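Lytic polysaccharide monooxygenase (Neurospora crassa, PDB 4QI8) probably cleaves cellulose by copper-dependent oxidation of its beta-1,4-glycosidic bonds, as a secreted monooxygenase of the AA9 family. Local coordinates at residues V56-T61 with L163-G168; L80-D85 with G134-R139. All coordinates share one frame; numbering follows the deposited sequence.

Both contacts pair neighbouring strands of one mixed beta sheet, with centres about 11 Å apart. Interaction 1 joins strand 54-57, outermost in that sheet, to the end of strand 155-166 in parallel; it is partly buried, and backbone bonds and modest aliphatic contacts of valine, isoleucine and alanine carry it. Interaction 2, further in, is antiparallel and buried, and it relies on larger groups: leucines, a tyrosine ring and an arginine chain. The two meet because strands 155-166 and 134-144 are sheet neighbours: Leu163 N and Ile165 N probably bond to Tyr136 O and Gly134 O, and Ile165 CD1 packs on Tyr136 CD1 at 3.5 Å.

Interaction 1: V56-T61 with L163-G168; sequences VAAGTT and LSITGG
Val56 O is approached by two groups of Thr166: the backbone N donates to it at 2.9 Å, while OG1 lies 3.5 Å away, at best a weak bond whose proton is not settled. The same oxygen also takes a CA-H contact from Ile165, CA to O 3.2 Å. On either side of this point the backbones are tied by Val56 N to Ser164 O and by Ala58 N to Thr166 O, the latter at 2.9 Å. This pattern is that of a parallel strand pair, Val56 beside Ile165 and Ala57 beside Thr166. It adds strand 54-57 to the edge of the mixed sheet of the AA9 beta-sandwich, next to strand 155-166.

Val56 and Ile165 lie side by side and point the same way, their CG1 atoms 3.8 Å apart. Val56 CG1 sits between the backbone N and the carbonyl carbon (chi1 55°), where it also meets Leu163 CD1 at 4.2 Å. The other branch of Ile165, CG2, touches Ala58 CB at 3.8 Å, so the isoleucine packs against residues on both sides of Ala57. On the opposite face Thr166 turns OG1 over Ala57 CA. Past the pairing, a type II turn from Ala57 to Thr60 takes the chain away from strand 155-166, and Ala57 O accepts from both N and OG1 of Thr60, the hydroxyl in the carbonyl plane at 2.7 Å. Lys126 NZ donates to Gly59 O on this turn.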
# COMPACT_ATOMS: atom_id res chain seq x y z
N VAL A 56 -16.56 0.87 5.76
CA VAL A 56 -16.61 1.58 4.48
C VAL A 56 -17.40 0.76 3.49
O VAL A 56 -17.29 -0.46 3.46
CB VAL A 56 -15.20 1.83 3.91
CG1 VAL A 56 -14.43 0.53 3.78
CG2 VAL A 56 -15.28 2.52 2.55
N ALA A 57 -18.21 1.42 2.67
CA ALA A 57 -18.96 0.72 1.63
C ALA A 57 -18.09 0.44 0.41
O ALA A 57 -17.35 1.31 -0.07
CB ALA A 57 -20.18 1.53 1.22
N ALA A 58 -18.17 -0.79 -0.10
CA ALA A 58 -17.54 -1.13 -1.36
C ALA A 58 -18.04 -0.15 -2.42
O ALA A 58 -19.21 0.24 -2.42
CB ALA A 58 -17.88 -2.55 -1.75
N GLY A 59 -17.14 0.24 -3.31
CA GLY A 59 -17.49 1.13 -4.41
C GLY A 59 -17.29 2.60 -4.09
O GLY A 59 -17.49 3.45 -4.96
N THR A 60 -16.91 2.90 -2.85
CA THR A 60 -16.66 4.29 -2.46
C THR A 60 -15.16 4.57 -2.38
O THR A 60 -14.33 3.66 -2.50
CB THR A 60 -17.31 4.63 -1.11
OG1 THR A 60 -16.66 3.91 -0.05
CG2 THR A 60 -18.80 4.29 -1.12
N THR A 61 -14.84 5.85 -2.20
CA THR A 61 -13.48 6.32 -2.13
C THR A 61 -13.21 6.83 -0.74
O THR A 61 -13.91 7.71 -0.24
CB THR A 61 -13.25 7.48 -3.10
OG1 THR A 61 -13.44 7.03 -4.44
CG2 THR A 61 -11.85 8.05 -2.96
N LEU A 163 -10.15 -2.42 7.88
CA LEU A 163 -11.45 -2.02 7.32
C LEU A 163 -12.49 -3.10 7.51
O LEU A 163 -12.18 -4.30 7.53
CB LEU A 163 -11.36 -1.75 5.82
CG LEU A 163 -10.30 -0.77 5.33
CD1 LEU A 163 -10.43 -0.62 3.82
CD2 LEU A 163 -10.42 0.59 6.02
N SER A 164 -13.74 -2.67 7.61
CA SER A 164 -14.90 -3.54 7.44
C SER A 164 -15.63 -3.05 6.20
O SER A 164 -16.23 -1.98 6.22
CB SER A 164 -15.80 -3.47 8.67
OG SER A 164 -16.98 -4.22 8.46
N ILE A 165 -15.53 -3.81 5.11
CA ILE A 165 -16.10 -3.40 3.83
C ILE A 165 -17.49 -3.99 3.72
O ILE A 165 -17.69 -5.20 3.86
CB ILE A 165 -15.20 -3.82 2.65
CG1 ILE A 165 -13.85 -3.09 2.75
CG2 ILE A 165 -15.89 -3.52 1.32
CD1 ILE A 165 -12.86 -3.38 1.62
N THR A 166 -18.47 -3.12 3.49
CA THR A 166 -19.87 -3.51 3.44
C THR A 166 -20.44 -3.36 2.04
O THR A 166 -19.87 -2.70 1.18
CB THR A 166 -20.70 -2.64 4.38
OG1 THR A 166 -20.64 -1.28 3.93
CG2 THR A 166 -20.18 -2.73 5.81
N GLY A 167 -21.59 -3.99 1.81
CA GLY A 167 -22.32 -3.85 0.56
C GLY A 167 -21.56 -4.36 -0.65
O GLY A 167 -21.57 -3.73 -1.71
N GLY A 168 -20.93 -5.52 -0.51
CA GLY A 168 -20.05 -6.00 -1.56
C GLY A 168 -20.79 -6.60 -2.73
O GLY A 168 -22.02 -6.53 -2.83

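Interaction 2: L80-D85 with G134-R139; sequences LARVPD and GSYLLR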
# COMPACT_ATOMS: atom_id res chain seq x y z
N LEU A 80 -5.45 -4.75 -1.17
CA LEU A 80 -6.39 -5.27 -0.19
C LEU A 80 -6.14 -6.75 0.08
O LEU A 80 -5.66 -7.48 -0.79
CB LEU A 80 -7.82 -5.16 -0.71
CG LEU A 80 -8.44 -3.76 -0.66
CD1 LEU A 80 -9.77 -3.73 -1.43
CD2 LEU A 80 -8.68 -3.31 0.78
N ALA A 81 -6.50 -7.19 1.29
CA ALA A 81 -6.50 -8.61 1.63
C ALA A 81 -7.70 -8.87 2.52
O ALA A 81 -7.90 -8.17 3.51
CB ALA A 81 -5.21 -9.01 2.34
N ARG A 82 -8.49 -9.88 2.17
CA ARG A 82 -9.71 -10.17 2.91
C ARG A 82 -9.47 -11.18 4.03
O ARG A 82 -9.00 -12.30 3.80
CB ARG A 82 -10.80 -10.69 1.98
CG ARG A 82 -12.14 -10.85 2.68
CD ARG A 82 -13.22 -11.33 1.73
NE ARG A 82 -14.53 -11.45 2.38
CZ ARG A 82 -14.91 -12.47 3.15
NH1 ARG A 82 -14.09 -13.49 3.40
NH2 ARG A 82 -16.12 -12.48 3.68
N VAL A 83 -9.83 -10.79 5.24
CA VAL A 83 -9.72 -11.68 6.38
C VAL A 83 -10.68 -12.87 6.19
O VAL A 83 -11.84 -12.66 5.87
CB VAL A 83 -10.11 -10.92 7.66
CG1 VAL A 83 -10.02 -11.85 8.86
CG2 VAL A 83 -9.23 -9.68 7.87
N PRO A 84 -10.21 -14.11 6.39
CA PRO A 84 -11.10 -15.26 6.22
C PRO A 84 -12.28 -15.22 7.18
O PRO A 84 -12.16 -14.74 8.31
CB PRO A 84 -10.21 -16.46 6.55
CG PRO A 84 -8.84 -16.00 6.32
CD PRO A 84 -8.83 -14.54 6.69
N ASP A 85 -13.40 -15.76 6.72
CA ASP A 85 -14.58 -15.90 7.56
C ASP A 85 -14.20 -16.63 8.84
O ASP A 85 -13.51 -17.65 8.81
CB ASP A 85 -15.68 -16.67 6.84
CG ASP A 85 -16.29 -15.89 5.69
OD1 ASP A 85 -15.98 -14.69 5.53
OD2 ASP A 85 -17.10 -16.49 4.94
N GLY A 134 -16.70 -7.99 3.94
CA GLY A 134 -15.97 -8.66 5.00
C GLY A 134 -14.97 -7.72 5.62
O GLY A 134 -14.93 -6.54 5.29
N SER A 135 -14.15 -8.25 6.52
CA SER A 135 -13.05 -7.48 7.07
C SER A 135 -11.85 -7.57 6.14
O SER A 135 -11.60 -8.63 5.57
CB SER A 135 -12.68 -8.00 8.45
OG SER A 135 -13.77 -7.84 9.35
N TYR A 136 -11.12 -6.47 6.02
CA TYR A 136 -9.99 -6.37 5.10
C TYR A 136 -8.84 -5.59 5.71
O TYR A 136 -9.06 -4.66 6.51
CB TYR A 136 -10.37 -5.61 3.83
CG TYR A 136 -11.18 -6.36 2.80
CD1 TYR A 136 -12.55 -6.56 2.95
CD2 TYR A 136 -10.58 -6.83 1.64
CE1 TYR A 136 -13.29 -7.23 1.99
CE2 TYR A 136 -11.31 -7.50 0.67
CZ TYR A 136 -12.66 -7.68 0.84
OH TYR A 136 -13.35 -8.35 -0.14
N LEU A 137 -7.62 -5.92 5.30
CA LEU A 137 -6.50 -5.03 5.45
C LEU A 137 -6.31 -4.25 4.15
O LEU A 137 -6.41 -4.82 3.06
CB LEU A 137 -5.22 -5.80 5.76
CG LEU A 137 -5.27 -6.61 7.06
CD1 LEU A 137 -4.01 -7.45 7.21
CD2 LEU A 137 -5.42 -5.68 8.24
N LEU A 138 -6.00 -2.96 4.30
CA LEU A 138 -5.64 -2.10 3.19
C LEU A 138 -4.20 -1.67 3.39
O LEU A 138 -3.89 -0.95 4.34
CB LEU A 138 -6.55 -0.88 3.12
CG LEU A 138 -6.19 0.19 2.09
CD1 LEU A 138 -6.25 -0.31 0.65
CD2 LEU A 138 -7.09 1.39 2.27
N ARG A 139 -3.32 -2.17 2.53
CA ARG A 139 -1.90 -1.86 2.59
C ARG A 139 -1.59 -0.67 1.69
O ARG A 139 -1.91 -0.69 0.50
CB ARG A 139 -1.08 -3.09 2.15
CG ARG A 139 0.42 -2.88 2.06
CD ARG A 139 1.10 -4.17 1.64
NE ARG A 139 2.55 -4.03 1.51
CZ ARG A 139 3.16 -3.54 0.45
NH1 ARG A 139 2.45 -3.17 -0.62
NH2 ARG A 139 4.48 -3.42 0.44
O HOH W 1 -13.93 -11.17 6.91
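Arg82 lies across the ring of Tyr136, with CB over one face, 3.8 Å from the ring centroid and 25° off its normal, a CH-pi contact. CG leaves CB anti to the backbone N (chi1 -173°), and the chain stays extended as far as NE, which carries CG past Tyr136 CZ and CD to 3.5 Å from Tyr136 OH. The guanidinium then stands almost perpendicular to the ring, the planes 89° apart, with the tyrosine hydroxyl at its edge. That hydroxyl bonds to Lys132 O.

Beyond the ring, Arg82 grips Asp85 end-on: NH1 and NH2 both donate to OD1, NH2 at 2.9 Å on the syn lone pair and NH1 from above the carboxylate plane. NH2 also donates to Ser133 O, a second acceptor besides Asp85. Gly134 leaves room beside it, its CA 4.0 Å from Arg82 NH2.

Leu80 shares the face of Arg82 and Tyr136. Leu80 CB packs against Tyr136 CD2, and Leu80 CD2 reaches Leu138 CD1 at 3.9 Å, the two leucines crossing obliquely. Val83 N donates to Ser135 O at 2.8 Å, one residue beyond the Arg82-Tyr136 pair, and Val83 CG2 lies against Ser135 CB. A water continues the pairing there, donating to Val83 O and accepting from Ser135 N.

Ala81 and Leu137 form a hydrogen-bonded antiparallel pair, linked by two backbone N-H...O bonds; Leu80 with Leu138 and Arg82 with Tyr136 are the non-hydrogen-bonded pairs flanking it. Strands 76-82 and 134-144 are thus adjacent inner strands of the mixed sheet in the immunoglobulin-like beta-sandwich of AA9 enzymes.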